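Local coordinates for protein GH127 beta-L-arabinofuranoside (Geobacillus stearothermophilus, PDB 4QK0) that probably hydrolyses beta-L-arabinofuranosides to release L-arabinose, as a glycoside hydrolase of family GH127, at residues W82-A87 and L198-E203; T92-E97 and R156-R161. All blocks are in the same frame, centred on the assembly; numbering follows the deposited sequence.

Contact 1: residues W82-A87 and L198-E203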
loop_
_atom_site.group_PDB
_atom_site.type_symbol
_atom_site.label_atom_id
_atom_site.label_comp_id
_atom_site.label_asym_id
_atom_site.label_seq_id
_atom_site.Cartn_x
_atom_site.Cartn_y
_atom_site.Cartn_z
ATOM N N TRP A 82 30.731 4.325 13.618
ATOM C CA TRP A 82 31.263 5.665 13.878
ATOM C C TRP A 82 32.816 5.609 13.764
ATOM O O TRP A 82 33.428 6.447 13.072
ATOM C CB TRP A 82 30.785 6.191 15.249
ATOM C CG TRP A 82 31.253 7.558 15.626
ATOM C CD1 TRP A 82 30.621 8.744 15.368
ATOM C CD2 TRP A 82 32.467 7.899 16.300
ATOM N NE1 TRP A 82 31.379 9.788 15.834
ATOM C CE2 TRP A 82 32.498 9.295 16.429
ATOM C CE3 TRP A 82 33.514 7.159 16.834
ATOM C CZ2 TRP A 82 33.549 9.965 17.051
ATOM C CZ3 TRP A 82 34.546 7.832 17.482
ATOM C CH2 TRP A 82 34.552 9.214 17.578
ATOM N N LEU A 83 33.436 4.588 14.368
ATOM C CA LEU A 83 34.916 4.427 14.241
ATOM C C LEU A 83 35.374 4.283 12.787
ATOM O O LEU A 83 36.365 4.876 12.376
ATOM C CB LEU A 83 35.404 3.239 15.033
ATOM C CG LEU A 83 35.368 3.431 16.566
ATOM C CD1 LEU A 83 35.573 2.110 17.262
ATOM C CD2 LEU A 83 36.414 4.422 17.010
ATOM N N GLU A 84 34.612 3.547 11.996
ATOM C CA GLU A 84 34.970 3.332 10.617
ATOM C C GLU A 84 34.942 4.614 9.847
ATOM O O GLU A 84 35.868 4.927 9.069
ATOM C CB GLU A 84 34.084 2.274 9.953
ATOM C CG GLU A 84 34.616 1.899 8.559
ATOM C CD GLU A 84 33.681 1.025 7.720
ATOM O OE1 GLU A 84 32.765 0.422 8.289
ATOM O OE2 GLU A 84 33.898 0.929 6.485
ATOM N N ALA A 85 33.898 5.390 10.030
ATOM C CA ALA A 85 33.865 6.700 9.365
ATOM C C ALA A 85 35.006 7.623 9.819
ATOM O O ALA A 85 35.566 8.381 9.025
ATOM C CB ALA A 85 32.548 7.385 9.622
ATOM N N VAL A 86 35.286 7.607 11.111
ATOM C CA VAL A 86 36.341 8.462 11.674
ATOM C C VAL A 86 37.684 8.105 11.041
ATOM O O VAL A 86 38.402 8.983 10.615
ATOM C CB VAL A 86 36.375 8.317 13.215
ATOM C CG1 VAL A 86 37.710 8.742 13.779
ATOM C CG2 VAL A 86 35.261 9.133 13.856
ATOM N N ALA A 87 37.953 6.806 10.924
ATOM C CA ALA A 87 39.114 6.306 10.159
ATOM C C ALA A 87 39.254 6.930 8.816
ATOM O O ALA A 87 40.336 7.445 8.459
ATOM C CB ALA A 87 39.031 4.804 10.008
ATOM N N LEU A 198 35.191 -10.226 6.954
ATOM C CA LEU A 198 36.287 -11.197 6.918
ATOM C C LEU A 198 37.143 -11.103 5.668
ATOM O O LEU A 198 38.349 -11.244 5.761
ATOM C CB LEU A 198 35.758 -12.627 7.082
ATOM C CG LEU A 198 35.315 -12.958 8.489
ATOM C CD1 LEU A 198 34.605 -14.301 8.570
ATOM C CD2 LEU A 198 36.499 -12.941 9.460
ATOM N N LEU A 199 36.570 -10.804 4.517
ATOM C CA LEU A 199 37.399 -10.571 3.325
ATOM C C LEU A 199 38.318 -9.400 3.524
ATOM O O LEU A 199 39.440 -9.407 3.069
ATOM C CB LEU A 199 36.573 -10.302 2.057
ATOM C CG LEU A 199 35.593 -11.361 1.611
ATOM C CD1 LEU A 199 34.965 -11.002 0.259
ATOM C CD2 LEU A 199 36.318 -12.690 1.488
ATOM N N LYS A 200 37.819 -8.334 4.124
ATOM C CA LYS A 200 38.659 -7.168 4.307
ATOM C C LYS A 200 39.777 -7.496 5.273
ATOM O O LYS A 200 40.897 -7.018 5.138
ATOM C CB LYS A 200 37.798 -5.978 4.771
ATOM C CG LYS A 200 37.287 -5.079 3.618
ATOM C CD LYS A 200 35.853 -4.563 3.775
ATOM C CE LYS A 200 35.644 -3.090 3.373
ATOM N NZ LYS A 200 35.288 -2.192 4.551
ATOM N N LEU A 201 39.462 -8.257 6.299
ATOM C CA LEU A 201 40.426 -8.586 7.296
ATOM C C LEU A 201 41.539 -9.471 6.646
ATOM O O LEU A 201 42.729 -9.334 6.964
ATOM C CB LEU A 201 39.782 -9.366 8.426
ATOM C CG LEU A 201 40.658 -9.672 9.637
ATOM C CD1 LEU A 201 41.163 -8.412 10.303
ATOM C CD2 LEU A 201 39.890 -10.522 10.639
ATOM N N TYR A 202 41.123 -10.377 5.761
ATOM C CA TYR A 202 42.050 -11.167 4.978
ATOM C C TYR A 202 42.973 -10.290 4.123
ATOM O O TYR A 202 44.165 -10.512 4.109
ATOM C CB TYR A 202 41.313 -12.166 4.112
ATOM C CG TYR A 202 42.206 -12.782 3.081
ATOM C CD1 TYR A 202 43.185 -13.734 3.444
ATOM C CD2 TYR A 202 42.111 -12.410 1.760
ATOM C CE1 TYR A 202 44.029 -14.301 2.495
ATOM C CE2 TYR A 202 42.962 -12.959 0.800
ATOM C CZ TYR A 202 43.918 -13.894 1.169
ATOM O OH TYR A 202 44.730 -14.418 0.198
ATOM N N GLU A 203 42.421 -9.275 3.478
ATOM C CA GLU A 203 43.193 -8.433 2.580
ATOM C C GLU A 203 44.248 -7.705 3.330
ATOM O O GLU A 203 45.289 -7.421 2.801
ATOM C CB GLU A 203 42.340 -7.392 1.893
ATOM C CG GLU A 203 41.506 -7.923 0.753
ATOM C CD GLU A 203 40.262 -7.075 0.414
ATOM O OE1 GLU A 203 39.950 -6.027 1.044
ATOM O OE2 GLU A 203 39.574 -7.495 -0.524
#

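Contact 2: residues T92-E97 and R156-R161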
loop_
_atom_site.group_PDB
_atom_site.type_symbol
_atom_site.label_atom_id
_atom_site.label_comp_id
_atom_site.label_asym_id
_atom_site.label_seq_id
_atom_site.Cartn_x
_atom_site.Cartn_y
_atom_site.Cartn_z
ATOM N N THR A 92 42.005 11.831 5.271
ATOM C CA THR A 92 41.977 13.044 4.452
ATOM C C THR A 92 42.223 14.316 5.269
ATOM O O THR A 92 42.183 15.398 4.733
ATOM C CB THR A 92 40.639 13.198 3.670
ATOM O OG1 THR A 92 39.545 13.412 4.577
ATOM C CG2 THR A 92 40.365 11.974 2.806
ATOM N N LYS A 93 42.447 14.188 6.570
ATOM C CA LYS A 93 42.800 15.335 7.401
ATOM C C LYS A 93 43.053 14.848 8.810
ATOM O O LYS A 93 42.119 14.414 9.511
ATOM C CB LYS A 93 41.691 16.390 7.423
ATOM C CG LYS A 93 42.079 17.631 8.216
ATOM C CD LYS A 93 40.933 18.614 8.401
ATOM C CE LYS A 93 40.982 19.092 9.883
ATOM N NZ LYS A 93 41.357 20.526 10.045
ATOM N N ARG A 94 44.311 14.883 9.227
ATOM C CA ARG A 94 44.646 14.428 10.578
ATOM C C ARG A 94 44.038 15.394 11.584
ATOM O O ARG A 94 43.852 16.578 11.319
ATOM C CB ARG A 94 46.163 14.238 10.789
ATOM C CG ARG A 94 46.809 13.159 9.898
ATOM C CD ARG A 94 46.193 11.753 10.051
ATOM N NE ARG A 94 46.653 10.932 11.174
ATOM C CZ ARG A 94 47.422 9.841 11.057
ATOM N NH1 ARG A 94 47.778 9.141 12.132
ATOM N NH2 ARG A 94 47.854 9.447 9.860
ATOM N N ASP A 95 43.604 14.829 12.689
ATOM C CA ASP A 95 42.967 15.578 13.738
ATOM C C ASP A 95 43.304 14.806 15.005
ATOM O O ASP A 95 42.755 13.712 15.246
ATOM C CB ASP A 95 41.448 15.684 13.539
ATOM C CG ASP A 95 40.762 16.419 14.702
ATOM O OD1 ASP A 95 41.393 16.640 15.754
ATOM O OD2 ASP A 95 39.600 16.795 14.569
ATOM N N PRO A 96 44.275 15.320 15.759
ATOM C CA PRO A 96 44.766 14.577 16.902
ATOM C C PRO A 96 43.704 14.370 17.958
ATOM O O PRO A 96 43.761 13.379 18.658
ATOM C CB PRO A 96 45.934 15.450 17.435
ATOM C CG PRO A 96 45.924 16.704 16.619
ATOM C CD PRO A 96 45.188 16.403 15.352
ATOM N N GLU A 97 42.755 15.284 18.073
ATOM C CA GLU A 97 41.677 15.111 19.063
ATOM C C GLU A 97 40.735 14.032 18.703
ATOM O O GLU A 97 40.410 13.233 19.538
ATOM C CB GLU A 97 40.836 16.335 19.252
ATOM C CG GLU A 97 41.626 17.325 20.042
ATOM C CD GLU A 97 40.831 17.769 21.222
ATOM O OE1 GLU A 97 39.761 18.365 20.947
ATOM O OE2 GLU A 97 41.257 17.490 22.379
ATOM N N ARG A 156 44.549 1.087 8.213
ATOM C CA ARG A 156 44.962 1.649 6.933
ATOM C C ARG A 156 45.108 3.118 7.035
ATOM O O ARG A 156 45.951 3.675 6.350
ATOM C CB ARG A 156 43.963 1.322 5.793
ATOM C CG ARG A 156 43.953 -0.149 5.482
ATOM C CD ARG A 156 43.115 -0.555 4.289
ATOM N NE ARG A 156 43.880 -1.642 3.698
ATOM C CZ ARG A 156 43.394 -2.742 3.159
ATOM N NH1 ARG A 156 42.077 -2.931 3.094
ATOM N NH2 ARG A 156 44.262 -3.639 2.674
ATOM N N ALA A 157 44.310 3.757 7.881
ATOM C CA ALA A 157 44.363 5.219 7.996
ATOM C C ALA A 157 45.461 5.732 8.898
ATOM O O ALA A 157 45.987 6.808 8.671
ATOM C CB ALA A 157 43.027 5.765 8.535
ATOM N N THR A 158 45.692 5.044 10.004
ATOM C CA THR A 158 46.573 5.587 11.022
ATOM C C THR A 158 47.851 4.792 11.224
ATOM O O THR A 158 48.753 5.274 11.892
ATOM C CB THR A 158 45.892 5.627 12.392
ATOM O OG1 THR A 158 45.599 4.286 12.826
ATOM C CG2 THR A 158 44.647 6.460 12.341
ATOM N N GLY A 159 47.914 3.576 10.709
ATOM C CA GLY A 159 49.066 2.672 10.999
ATOM C C GLY A 159 48.974 2.001 12.349
ATOM O O GLY A 159 49.752 1.128 12.660
ATOM N N LYS A 160 47.992 2.384 13.166
ATOM C CA LYS A 160 47.849 1.794 14.498
ATOM C C LYS A 160 47.084 0.485 14.470
ATOM O O LYS A 160 45.929 0.458 14.100
ATOM C CB LYS A 160 47.163 2.789 15.455
ATOM C CG LYS A 160 47.937 4.080 15.607
ATOM C CD LYS A 160 47.176 5.087 16.425
ATOM C CE LYS A 160 48.000 6.348 16.554
ATOM N NZ LYS A 160 47.141 7.452 17.059
ATOM N N ARG A 161 47.720 -0.549 14.997
ATOM C CA ARG A 161 47.317 -1.929 14.893
ATOM C C ARG A 161 46.499 -2.438 16.060
ATOM O O ARG A 161 46.008 -3.572 16.030
ATOM C CB ARG A 161 48.624 -2.790 15.034
ATOM C CG ARG A 161 49.264 -3.393 13.816
ATOM C CD ARG A 161 50.006 -4.678 14.149
ATOM N NE ARG A 161 49.897 -5.544 12.977
ATOM C CZ ARG A 161 48.927 -6.435 12.781
ATOM N NH1 ARG A 161 48.010 -6.633 13.711
ATOM N NH2 ARG A 161 48.879 -7.145 11.657
#

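Contact 1: residues W82-A87 and L198-E203
Glu84 OE2 has two partners: the hydroxyl of Tyr88, one helical turn further on, hydrogen-bonds to it, and Lys200 NZ of the second helix, 3.9 Å from OE2, makes a long salt bridge. The pair illustrates how two helices can be linked by charged side chains alone, without backbone packing. The CA atoms of Glu84 and Lys200 are 12.8 Å apart, and the segments bury only about 35 Å² between them, all of it at this pair. Glu84 spans its share with CG anti to the backbone N (chi1 -171°) and an extended chain, which sets the carboxylate well out from the helix. Lys200 also leaves its helix toward residues 82-87 but travels less directly, bent at chi2, chi3 and chi4, and the two side chains cross at about a right angle.

Both segments belong to the GH127 catalytic domain of the six-hairpin clan, whose hallmark is an (alpha/alpha)6 barrel of helical hairpins; here the helices 76-92 and 194-205 are bridged by helix 140-158, which touches both. That helix supplies Glu149, the stronger partner of Lys200 NZ, so the ammonium is shared between two carboxylates and the long bridge to Glu84 is the secondary one. On the far oxygen, Glu84 OE1 pairs with Arg419, and this buried carboxylate, with cationic partners at both oxygens, would be expected to favour its ionised form. Away from the ion pair, helix 140-158 also packs on both helices through small and aliphatic side chains, Ala153 meeting Ala87 and Ile148 meeting Leu201.

Contact 2: residues T92-E97 and R156-R161
Arg94 reaches across to Ala157 and Thr158 by van der Waals packing, which makes most of the 103 Å² buried here. Its chain leaves with CG anti to the carbonyl carbon (chi1 -63°) and then folds at chi2 and chi3, carrying the guanidinium over the end of helix 140-158. NH1 lies 3.9 Å from Thr158 CA, and the methyl CG2 of Thr158 covers one guanidinium face, 4.1 Å from NH1. Arg94 NH2 comes within 3.4 Å of Ala157 O, but the angle is too poor for a hydrogen bond, and the approach to the guanidinium is oblique.

Charge pairing is supplied by helix 96-112. Glu99 OE2 receives salt bridges from both Arg94 NH1 and Lys160 NZ, so one carboxylate draws together two cations whose NH1 and NZ stand 5.2 Å apart; Asp103 is a further partner of Lys160. Glu99 is thus the shared counter-ion that holds the two cationic ends in place.

No hydrogen bond crosses between the two segments. Within them, Thr158 OG1 accepts from Lys160 N at 3.1 Å, nearly straight at 159°, and also bonds to Tyr154 O of the preceding turn. Asp95 OD1 takes Glu97 N in a weak bond of 3.0 Å. Gly159, with phi of 79°, turns the chain out of the helix.

The whole is a meeting of helix ends at the protein surface: an N-cap aspartate opening helix 96-112, set beside the C-terminal end of helix 140-158, where Thr158 begins an ST turn that runs through Gly159, a glycine of positive phi.

How the contacts relate
From the N terminus, helix 76-92 first gives residues 82-87 to contact 1, then runs out at 92-97, the turn into helix 96-112. The chain returns along helix 140-158, whose C-terminal end, 156-161, meets that turn and closes the loop of contact 2. It then passes through helix 162-177 to helix 194-205, where residues 198-203 close the longer loop of contact 1. Contact 2 is therefore nested inside contact 1. Their centres are about 13 Å apart, and they touch where Ala157 CB packs 3.2 Å from Ala87 O. Together they tie four helices of the catalytic domain, one contact partly buried and the other at the surface.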